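Local structure of paenibacillus xanthan lyase (Paenibacillus, 6F2P) at residues S823-Y834 with A846-E855; R54-F63 with S103-Q112. The protein acts as a xanthan lyase of polysaccharide lyase family 8, probably removing terminal mannosyl residues from the side chains of xanthan by beta-elimination. All coordinates share one frame; numbering follows the deposited sequence.

Overall arrangement
Contacts 1 and 2 show two local contacts in separate domains of one long chain. Contact 2 joins the loop 54-63 to helix 95-111 in the N-terminal alpha-helical domain, whereas contact 1 lies far later in the sequence, in a calcium-binding beta-sandwich. They follow one another in series, with centres about 77 Å apart and nearest atoms about 60 Å apart, so neither touches the other. Both are peripheral, their centres about 42 Å (contact 1) and 51 Å (contact 2) from the centre of the chain. The side chain of Met826 in contact 1 is about 7 Å from a calcium ion, and that of Ser103 in contact 2 about 3 Å from 2-methyl-2,4-pentanediol, probably from the crystallisation liquor.

Contact 1 (S823-Y834 with A846-E855); sequences SRIMKSTNSGIY and AQDMFWTTSE
Met849, just past the beta hairpin of strands 832-838 and 841-848, is packed between the two sheets of a beta-sandwich. Its SD lies 3.8 Å from Ile825 CG1, the two side chains meeting roughly perpendicular, while its CG reaches CD1 of Tyr834 at 4.1 Å. Ile825 belongs to one sheet and Tyr834 to the other, so this buried methionine is wedged where the sheets face each other; Leu891 adds to the packing. The hairpin itself pairs antiparallel: Gln847 N gives a nearly straight bond (167°) to Tyr834 O at 2.7 Å, and Met849 N follows with one to Gly832 O.

The other end is looser and water-bridged: a water accepts from Ser828 N and donates to Met849 O. Asp848 OD1 closes an Asx turn with Phe850 N. The outer rim belongs to Lys827 and Thr852-Glu855, with Trp851 buried beneath the lysine. Lys827, its CG anti to the backbone N (chi1 -177°) and its chain extended, makes a CH-pi contact over one indole face, CG 4.2 Å from the five-membered ring centroid. Trp851 NE1 bonds to Glu855 O at 2.9 Å, nearly in the ring plane. Lys827 NZ bonds to Thr853 O at 3.0 Å and, weakly, to Thr852 O.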
loop_
_atom_site.group_PDB
_atom_site.type_symbol
_atom_site.label_atom_id
_atom_site.label_comp_id
_atom_site.label_asym_id
_atom_site.label_seq_id
_atom_site.Cartn_x
_atom_site.Cartn_y
_atom_site.Cartn_z
ATOM N N SER A 823 -27.659 -24.216 -1.950
ATOM C CA SER A 823 -27.791 -23.120 -1.000
ATOM C C SER A 823 -28.993 -23.355 -0.103
ATOM O O SER A 823 -30.020 -23.858 -0.554
ATOM C CB SER A 823 -27.920 -21.779 -1.726
ATOM O OG SER A 823 -29.115 -21.720 -2.482
ATOM N N ARG A 824 -28.854 -23.021 1.174
ATOM C CA ARG A 824 -29.958 -23.154 2.118
ATOM C C ARG A 824 -30.613 -21.796 2.282
ATOM O O ARG A 824 -29.961 -20.828 2.660
ATOM C CB ARG A 824 -29.482 -23.699 3.468
ATOM C CG ARG A 824 -30.601 -24.010 4.446
ATOM C CD ARG A 824 -30.062 -24.631 5.731
ATOM N NE ARG A 824 -31.043 -25.494 6.389
ATOM C CZ ARG A 824 -31.693 -25.181 7.505
ATOM N NH1 ARG A 824 -31.472 -24.024 8.108
ATOM N NH2 ARG A 824 -32.565 -26.033 8.026
ATOM N N ILE A 825 -31.903 -21.737 1.970
ATOM C CA ILE A 825 -32.649 -20.493 1.957
ATOM C C ILE A 825 -33.718 -20.504 3.050
ATOM O O ILE A 825 -34.486 -21.466 3.160
ATOM C CB ILE A 825 -33.340 -20.293 0.586
ATOM C CG1 ILE A 825 -32.312 -20.327 -0.560
ATOM C CG2 ILE A 825 -34.191 -19.025 0.586
ATOM C CD1 ILE A 825 -31.135 -19.389 -0.383
ATOM N N MET A 826 -33.768 -19.449 3.862
ATOM C CA MET A 826 -34.829 -19.322 4.857
ATOM C C MET A 826 -36.090 -18.752 4.207
ATOM O O MET A 826 -36.010 -17.950 3.265
ATOM C CB MET A 826 -34.378 -18.430 6.008
ATOM C CG MET A 826 -33.089 -18.874 6.656
ATOM S SD MET A 826 -33.300 -20.429 7.527
ATOM C CE MET A 826 -32.336 -21.493 6.481
ATOM N N LYS A 827 -37.253 -19.173 4.697
ATOM C CA LYS A 827 -38.514 -18.672 4.165
ATOM C C LYS A 827 -38.678 -17.194 4.497
ATOM O O LYS A 827 -38.396 -16.755 5.616
ATOM C CB LYS A 827 -39.705 -19.466 4.716
ATOM C CG LYS A 827 -41.064 -19.039 4.152
ATOM C CD LYS A 827 -42.202 -19.824 4.794
ATOM C CE LYS A 827 -43.566 -19.305 4.361
ATOM N NZ LYS A 827 -44.645 -19.988 5.130
ATOM N N SER A 828 -39.135 -16.433 3.514
ATOM C CA SER A 828 -39.372 -15.013 3.688
ATOM C C SER A 828 -40.475 -14.626 2.721
ATOM O O SER A 828 -40.475 -15.062 1.570
ATOM C CB SER A 828 -38.093 -14.225 3.394
ATOM O OG SER A 828 -38.317 -12.825 3.361
ATOM N N THR A 829 -41.421 -13.816 3.182
ATOM C CA THR A 829 -42.527 -13.399 2.328
ATOM C C THR A 829 -42.017 -12.488 1.211
ATOM O O THR A 829 -42.725 -12.219 0.237
ATOM C CB THR A 829 -43.649 -12.714 3.137
ATOM O OG1 THR A 829 -43.085 -11.704 3.980
ATOM C CG2 THR A 829 -44.374 -13.736 4.010
ATOM N N ASN A 830 -40.776 -12.028 1.368
ATOM C CA ASN A 830 -40.077 -11.252 0.354
ATOM C C ASN A 830 -38.914 -12.067 -0.197
ATOM O O ASN A 830 -37.794 -11.964 0.300
ATOM C CB ASN A 830 -39.551 -9.957 0.968
ATOM C CG ASN A 830 -39.151 -8.928 -0.074
ATOM O OD1 ASN A 830 -38.814 -9.271 -1.210
ATOM N ND2 ASN A 830 -39.183 -7.653 0.312
ATOM N N SER A 831 -39.195 -12.885 -1.210
ATOM C CA SER A 831 -38.187 -13.738 -1.841
ATOM C C SER A 831 -38.267 -13.650 -3.361
ATOM O O SER A 831 -39.268 -14.049 -3.955
ATOM C CB SER A 831 -38.376 -15.197 -1.416
ATOM O OG SER A 831 -38.213 -15.359 -0.019
ATOM N N GLY A 832 -37.209 -13.143 -3.988
ATOM C CA GLY A 832 -37.183 -13.015 -5.436
ATOM C C GLY A 832 -36.800 -14.302 -6.148
ATOM O O GLY A 832 -36.884 -15.395 -5.580
ATOM N N ILE A 833 -36.393 -14.165 -7.408
ATOM C CA ILE A 833 -35.897 -15.284 -8.204
ATOM C C ILE A 833 -34.434 -15.033 -8.535
ATOM O O ILE A 833 -34.097 -14.012 -9.136
ATOM C CB ILE A 833 -36.659 -15.431 -9.536
ATOM C CG1 ILE A 833 -38.148 -15.679 -9.284
ATOM C CG2 ILE A 833 -36.047 -16.540 -10.378
ATOM C CD1 ILE A 833 -38.952 -15.809 -10.544
ATOM N N TYR A 834 -33.566 -15.962 -8.150
ATOM C CA TYR A 834 -32.131 -15.746 -8.288
ATOM C C TYR A 834 -31.436 -16.671 -9.287
ATOM O O TYR A 834 -31.862 -17.806 -9.503
ATOM C CB TYR A 834 -31.462 -15.797 -6.916
ATOM C CG TYR A 834 -31.721 -14.545 -6.108
ATOM C CD1 TYR A 834 -32.887 -14.397 -5.363
ATOM C CD2 TYR A 834 -30.810 -13.496 -6.113
ATOM C CE1 TYR A 834 -33.132 -13.243 -4.635
ATOM C CE2 TYR A 834 -31.047 -12.335 -5.391
ATOM C CZ TYR A 834 -32.208 -12.214 -4.658
ATOM O OH TYR A 834 -32.431 -11.062 -3.941
ATOM N N ALA A 846 -32.418 -20.279 -13.273
ATOM C CA ALA A 846 -32.769 -19.393 -12.168
ATOM C C ALA A 846 -33.747 -20.095 -11.239
ATOM O O ALA A 846 -34.571 -20.892 -11.684
ATOM C CB ALA A 846 -33.347 -18.065 -12.683
ATOM N N GLN A 847 -33.644 -19.807 -9.949
ATOM C CA GLN A 847 -34.475 -20.479 -8.965
ATOM C C GLN A 847 -35.424 -19.497 -8.312
ATOM O O GLN A 847 -34.995 -18.498 -7.731
ATOM C CB GLN A 847 -33.602 -21.123 -7.889
ATOM C CG GLN A 847 -32.748 -22.270 -8.391
ATOM C CD GLN A 847 -33.445 -23.611 -8.264
ATOM O OE1 GLN A 847 -34.534 -23.712 -7.693
ATOM N NE2 GLN A 847 -32.815 -24.650 -8.789
ATOM N N ASP A 848 -36.717 -19.777 -8.407
ATOM C CA ASP A 848 -37.696 -18.970 -7.697
ATOM C C ASP A 848 -37.673 -19.383 -6.222
ATOM O O ASP A 848 -38.129 -20.477 -5.849
ATOM C CB ASP A 848 -39.085 -19.102 -8.338
ATOM C CG ASP A 848 -40.191 -18.525 -7.479
ATOM O OD1 ASP A 848 -39.910 -17.681 -6.600
ATOM O OD2 ASP A 848 -41.357 -18.924 -7.687
ATOM N N MET A 849 -37.130 -18.486 -5.400
ATOM C CA MET A 849 -36.891 -18.739 -3.986
ATOM C C MET A 849 -38.104 -18.430 -3.111
ATOM O O MET A 849 -38.001 -18.427 -1.885
ATOM C CB MET A 849 -35.701 -17.908 -3.505
ATOM C CG MET A 849 -34.451 -18.039 -4.354
ATOM S SD MET A 849 -33.655 -19.602 -4.020
ATOM C CE MET A 849 -32.035 -19.369 -4.735
ATOM N N PHE A 850 -39.249 -18.163 -3.729
ATOM C CA PHE A 850 -40.463 -17.908 -2.957
ATOM C C PHE A 850 -41.295 -19.175 -2.710
ATOM O O PHE A 850 -41.390 -20.052 -3.571
ATOM C CB PHE A 850 -41.327 -16.836 -3.632
ATOM C CG PHE A 850 -42.574 -16.491 -2.861
ATOM C CD1 PHE A 850 -42.532 -15.563 -1.829
ATOM C CD2 PHE A 850 -43.787 -17.097 -3.162
ATOM C CE1 PHE A 850 -43.674 -15.242 -1.109
ATOM C CE2 PHE A 850 -44.929 -16.787 -2.444
ATOM C CZ PHE A 850 -44.874 -15.855 -1.415
ATOM N N TRP A 851 -41.890 -19.259 -1.522
ATOM C CA TRP A 851 -42.898 -20.279 -1.239
ATOM C C TRP A 851 -43.807 -19.927 -0.050
ATOM O O TRP A 851 -43.445 -19.127 0.819
ATOM C CB TRP A 851 -42.273 -21.668 -1.063
ATOM C CG TRP A 851 -41.515 -21.873 0.211
ATOM C CD1 TRP A 851 -41.987 -22.417 1.372
ATOM C CD2 TRP A 851 -40.144 -21.555 0.446
ATOM N NE1 TRP A 851 -40.991 -22.456 2.318
ATOM C CE2 TRP A 851 -39.847 -21.931 1.773
ATOM C CE3 TRP A 851 -39.136 -20.986 -0.337
ATOM C CZ2 TRP A 851 -38.588 -21.757 2.334
ATOM C CZ3 TRP A 851 -37.889 -20.814 0.219
ATOM C CH2 TRP A 851 -37.623 -21.197 1.544
ATOM N N THR A 852 -44.986 -20.542 -0.034
ATOM C CA THR A 852 -46.031 -20.248 0.942
ATOM C C THR A 852 -46.266 -21.428 1.879
ATOM O O THR A 852 -46.864 -21.274 2.950
ATOM C CB THR A 852 -47.356 -19.937 0.232
ATOM O OG1 THR A 852 -47.559 -20.890 -0.821
ATOM C CG2 THR A 852 -47.330 -18.540 -0.365
ATOM N N THR A 853 -45.796 -22.603 1.466
ATOM C CA THR A 853 -45.984 -23.821 2.244
ATOM C C THR A 853 -45.340 -23.734 3.638
ATOM O O THR A 853 -44.678 -22.748 3.970
ATOM C CB THR A 853 -45.511 -25.077 1.472
ATOM O OG1 THR A 853 -44.135 -24.935 1.105
ATOM C CG2 THR A 853 -46.331 -25.253 0.210
ATOM N N SER A 854 -45.544 -24.774 4.442
ATOM C CA SER A 854 -45.247 -24.734 5.873
ATOM C C SER A 854 -43.771 -24.538 6.241
ATOM O O SER A 854 -43.459 -23.793 7.176
ATOM C CB SER A 854 -45.781 -26.002 6.551
ATOM O OG SER A 854 -46.875 -26.546 5.828
ATOM N N GLU A 855 -42.870 -25.204 5.516
ATOM C CA GLU A 855 -41.466 -25.294 5.935
ATOM C C GLU A 855 -40.702 -23.968 5.999
ATOM O O GLU A 855 -40.868 -23.074 5.155
ATOM C CB GLU A 855 -40.686 -26.322 5.100
ATOM C CG GLU A 855 -40.521 -25.969 3.640
ATOM C CD GLU A 855 -41.660 -26.484 2.791
ATOM O OE1 GLU A 855 -41.800 -27.722 2.671
ATOM O OE2 GLU A 855 -42.418 -25.658 2.246
HETATM O O HOH W 1 -39.285 -17.937 0.805
HETATM O O HOH W 2 -39.756 -14.896 -6.281
#

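Contact 2 (R54-F63 with S103-Q112); sequences RNRLWNDAPF and SGLDWMNANQ
A Met-aromatic contact between Met108 and Phe63, with Trp107 beside it, joins the loop to helix 95-111. Met108 SD stands 3.7 Å from Phe63 CZ, reaching the ring obliquely, and Phe63 CE2 comes to the edge of the indole, 3.7 Å from Trp107 CZ3. Although the planes of Phe63 and Trp107 are only 30° apart, the rings are displaced sidelong and share little overlap. Over the centre of one face of Phe63 lies Gln112 CG, 3.5 Å from the ring centroid, in a CH-pi contact; the backbone carbonyl of Ala61 occupies the opposite face.

This is the N-terminal alpha-helical domain of a family 8 polysaccharide lyase, where the segment 54-63 lies in the loop linking helix 28-46 to helix 68-85 and packs against the C-terminal part of helix 95-111.

One face of Trp107 is shared by two side chains of the loop. Leu57 CD2 rests 3.8 Å from Trp107 CE3, and Arg54 CG makes a CH-pi contact 4.1 Å from the centroid of the five-membered ring. Arg54 NE lies over the same face, 3.6 Å from Trp107 CD1, with the guanidinium plane steeply turned (67°) to the indole. The first torsion of Arg54 (chi1 68°) sets CG between the backbone N and the carbonyl carbon, and the extended chain carries NH2 on to a weak bond with Ser103 OG, while NH1 bonds to Leu49 O. With an alanine in place of this indole, Arg54 CG and Leu57 CD2 are likely to lose the flat surface they share, and a gap would probably open beside Phe63. Trp107 NE1 and Arg54 O are bridged by a water, which accepts from the indole at 3.2 Å from NE1.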
loop_
_atom_site.group_PDB
_atom_site.type_symbol
_atom_site.label_atom_id
_atom_site.label_comp_id
_atom_site.label_asym_id
_atom_site.label_seq_id
_atom_site.Cartn_x
_atom_site.Cartn_y
_atom_site.Cartn_z
ATOM N N ARG A 54 -5.068 58.060 9.333
ATOM C CA ARG A 54 -4.779 56.892 8.490
ATOM C C ARG A 54 -5.974 55.969 8.232
ATOM O O ARG A 54 -6.929 55.913 9.022
ATOM C CB ARG A 54 -3.630 56.076 9.081
ATOM C CG ARG A 54 -3.980 55.383 10.385
ATOM C CD ARG A 54 -2.737 54.932 11.121
ATOM N NE ARG A 54 -2.997 54.760 12.545
ATOM C CZ ARG A 54 -2.087 54.358 13.425
ATOM N NH1 ARG A 54 -0.852 54.089 13.022
ATOM N NH2 ARG A 54 -2.413 54.230 14.705
ATOM N N ASN A 55 -5.906 55.250 7.115
ATOM C CA ASN A 55 -6.981 54.362 6.690
ATOM C C ASN A 55 -6.532 52.904 6.687
ATOM O O ASN A 55 -7.317 52.006 6.402
ATOM C CB ASN A 55 -7.467 54.757 5.298
ATOM C CG ASN A 55 -8.235 56.058 5.307
ATOM O OD1 ASN A 55 -7.793 57.064 4.737
ATOM N ND2 ASN A 55 -9.392 56.052 5.963
ATOM N N ARG A 56 -5.257 52.702 7.006
ATOM C CA ARG A 56 -4.599 51.403 6.995
ATOM C C ARG A 56 -3.331 51.646 7.799
ATOM O O ARG A 56 -3.040 52.798 8.134
ATOM C CB ARG A 56 -4.236 51.000 5.565
ATOM C CG ARG A 56 -3.288 51.990 4.901
ATOM C CD ARG A 56 -3.070 51.760 3.404
ATOM N NE ARG A 56 -4.296 51.924 2.626
ATOM C CZ ARG A 56 -4.325 52.191 1.325
ATOM N NH1 ARG A 56 -3.196 52.354 0.646
ATOM N NH2 ARG A 56 -5.490 52.296 0.703
ATOM N N LEU A 57 -2.575 50.595 8.113
ATOM C CA LEU A 57 -1.322 50.782 8.848
ATOM C C LEU A 57 -0.102 50.635 7.951
ATOM O O LEU A 57 0.975 51.139 8.265
ATOM C CB LEU A 57 -1.219 49.818 10.031
ATOM C CG LEU A 57 -2.329 49.905 11.079
ATOM C CD1 LEU A 57 -1.977 49.046 12.278
ATOM C CD2 LEU A 57 -2.608 51.342 11.509
ATOM N N TRP A 58 -0.270 49.909 6.850
ATOM C CA TRP A 58 0.761 49.804 5.829
ATOM C C TRP A 58 0.058 49.843 4.490
ATOM O O TRP A 58 -1.092 49.426 4.385
ATOM C CB TRP A 58 1.547 48.504 5.956
ATOM C CG TRP A 58 2.566 48.517 7.036
ATOM C CD1 TRP A 58 3.871 48.898 6.925
ATOM C CD2 TRP A 58 2.378 48.116 8.398
ATOM N NE1 TRP A 58 4.505 48.769 8.136
ATOM C CE2 TRP A 58 3.610 48.292 9.059
ATOM C CE3 TRP A 58 1.283 47.638 9.127
ATOM C CZ2 TRP A 58 3.782 48.001 10.417
ATOM C CZ3 TRP A 58 1.453 47.351 10.477
ATOM C CH2 TRP A 58 2.692 47.538 11.107
ATOM N N ASN A 59 0.743 50.351 3.473
ATOM C CA ASN A 59 0.164 50.421 2.143
ATOM C C ASN A 59 0.058 49.047 1.494
ATOM O O ASN A 59 -0.811 48.804 0.658
ATOM C CB ASN A 59 0.964 51.375 1.254
ATOM C CG ASN A 59 0.465 52.805 1.343
ATOM O OD1 ASN A 59 -0.728 53.050 1.567
ATOM N ND2 ASN A 59 1.376 53.760 1.168
ATOM N N ASP A 60 0.936 48.138 1.890
ATOM C CA ASP A 60 0.939 46.812 1.296
ATOM C C ASP A 60 -0.186 45.968 1.885
ATOM O O ASP A 60 -0.292 44.769 1.611
ATOM C CB ASP A 60 2.305 46.137 1.476
ATOM C CG ASP A 60 2.570 45.685 2.912
ATOM O OD1 ASP A 60 1.812 46.054 3.836
ATOM O OD2 ASP A 60 3.567 44.960 3.120
ATOM N N ALA A 61 -1.007 46.604 2.714
ATOM C CA ALA A 61 -2.131 45.930 3.342
ATOM C C ALA A 61 -3.332 46.851 3.415
ATOM O O ALA A 61 -3.751 47.225 4.509
ATOM C CB ALA A 61 -1.750 45.451 4.731
ATOM N N PRO A 62 -3.895 47.217 2.251
ATOM C CA PRO A 62 -5.057 48.117 2.212
ATOM C C PRO A 62 -6.321 47.417 2.686
ATOM O O PRO A 62 -6.443 46.207 2.515
ATOM C CB PRO A 62 -5.188 48.451 0.727
ATOM C CG PRO A 62 -4.589 47.270 0.024
ATOM C CD PRO A 62 -3.478 46.784 0.906
ATOM N N PHE A 63 -7.256 48.163 3.260
ATOM C CA PHE A 63 -8.452 47.546 3.810
ATOM C C PHE A 63 -9.699 47.759 2.972
ATOM O O PHE A 63 -9.728 48.603 2.068
ATOM C CB PHE A 63 -8.700 48.033 5.235
ATOM C CG PHE A 63 -7.685 47.549 6.209
ATOM C CD1 PHE A 63 -7.540 46.191 6.451
ATOM C CD2 PHE A 63 -6.862 48.440 6.873
ATOM C CE1 PHE A 63 -6.590 45.732 7.337
ATOM C CE2 PHE A 63 -5.910 47.987 7.767
ATOM C CZ PHE A 63 -5.774 46.632 7.997
ATOM N N SER A 103 -0.645 51.690 19.470
ATOM C CA SER A 103 -1.567 52.532 18.717
ATOM C C SER A 103 -2.090 51.758 17.511
ATOM O O SER A 103 -3.278 51.825 17.182
ATOM C CB SER A 103 -0.871 53.806 18.263
ATOM O OG SER A 103 -1.656 54.496 17.302
ATOM N N GLY A 104 -1.192 51.020 16.860
ATOM C CA GLY A 104 -1.580 50.130 15.784
ATOM C C GLY A 104 -2.659 49.154 16.224
ATOM O O GLY A 104 -3.668 48.986 15.537
ATOM N N LEU A 105 -2.461 48.521 17.378
ATOM C CA LEU A 105 -3.433 47.546 17.880
ATOM C C LEU A 105 -4.783 48.198 18.163
ATOM O O LEU A 105 -5.838 47.658 17.824
ATOM C CB LEU A 105 -2.910 46.846 19.136
ATOM C CG LEU A 105 -1.672 45.958 18.991
ATOM C CD1 LEU A 105 -1.179 45.534 20.366
ATOM C CD2 LEU A 105 -1.975 44.737 18.118
ATOM N N ASP A 106 -4.744 49.375 18.771
ATOM C CA ASP A 106 -5.972 50.063 19.121
ATOM C C ASP A 106 -6.677 50.595 17.894
ATOM O O ASP A 106 -7.907 50.657 17.847
ATOM C CB ASP A 106 -5.684 51.159 20.128
ATOM C CG ASP A 106 -5.449 50.599 21.514
ATOM O OD1 ASP A 106 -6.144 49.614 21.862
ATOM O OD2 ASP A 106 -4.575 51.125 22.241
ATOM N N TRP A 107 -5.894 50.947 16.885
ATOM C CA TRP A 107 -6.473 51.374 15.625
ATOM C C TRP A 107 -7.214 50.207 14.982
ATOM O O TRP A 107 -8.361 50.353 14.542
ATOM C CB TRP A 107 -5.413 51.936 14.672
ATOM C CG TRP A 107 -6.046 52.577 13.480
ATOM C CD1 TRP A 107 -6.432 53.881 13.363
ATOM C CD2 TRP A 107 -6.418 51.935 12.255
ATOM N NE1 TRP A 107 -7.012 54.093 12.137
ATOM C CE2 TRP A 107 -7.015 52.914 11.436
ATOM C CE3 TRP A 107 -6.307 50.625 11.769
ATOM C CZ2 TRP A 107 -7.491 52.629 10.155
ATOM C CZ3 TRP A 107 -6.780 50.345 10.492
ATOM C CH2 TRP A 107 -7.361 51.345 9.701
ATOM N N MET A 108 -6.557 49.047 14.933
ATOM C CA MET A 108 -7.182 47.858 14.368
ATOM C C MET A 108 -8.468 47.572 15.128
ATOM O O MET A 108 -9.486 47.225 14.530
ATOM C CB MET A 108 -6.253 46.643 14.428
ATOM C CG MET A 108 -5.094 46.673 13.452
ATOM S SD MET A 108 -5.570 46.760 11.710
ATOM C CE MET A 108 -6.163 45.100 11.403
ATOM N N ASN A 109 -8.429 47.741 16.447
ATOM C CA ASN A 109 -9.613 47.470 17.251
ATOM C C ASN A 109 -10.744 48.449 16.991
ATOM O O ASN A 109 -11.907 48.150 17.269
ATOM C CB ASN A 109 -9.295 47.444 18.740
ATOM C CG ASN A 109 -10.442 46.893 19.551
ATOM O OD1 ASN A 109 -10.609 45.671 19.661
ATOM N ND2 ASN A 109 -11.265 47.785 20.098
ATOM N N ALA A 110 -10.400 49.620 16.462
ATOM C CA ALA A 110 -11.396 50.657 16.237
ATOM C C ALA A 110 -11.943 50.619 14.825
ATOM O O ALA A 110 -13.012 51.162 14.561
ATOM C CB ALA A 110 -10.817 52.032 16.532
ATOM N N ASN A 111 -11.220 49.973 13.918
ATOM C CA ASN A 111 -11.492 50.159 12.498
ATOM C C ASN A 111 -11.692 48.889 11.681
ATOM O O ASN A 111 -12.512 48.858 10.758
ATOM C CB ASN A 111 -10.383 51.011 11.881
ATOM C CG ASN A 111 -10.369 52.424 12.432
ATOM O OD1 ASN A 111 -9.476 52.800 13.189
ATOM N ND2 ASN A 111 -11.370 53.211 12.061
ATOM N N GLN A 112 -10.949 47.844 12.027
ATOM C CA GLN A 112 -10.910 46.643 11.207
ATOM C C GLN A 112 -11.236 45.351 11.949
ATOM O O GLN A 112 -12.110 44.599 11.520
ATOM C CB GLN A 112 -9.547 46.531 10.522
ATOM C CG GLN A 112 -9.415 47.453 9.329
ATOM C CD GLN A 112 -10.504 47.200 8.317
ATOM O OE1 GLN A 112 -11.239 48.111 7.941
ATOM N NE2 GLN A 112 -10.623 45.949 7.873
HETATM O O HOH W 3 -8.772 56.625 11.408
#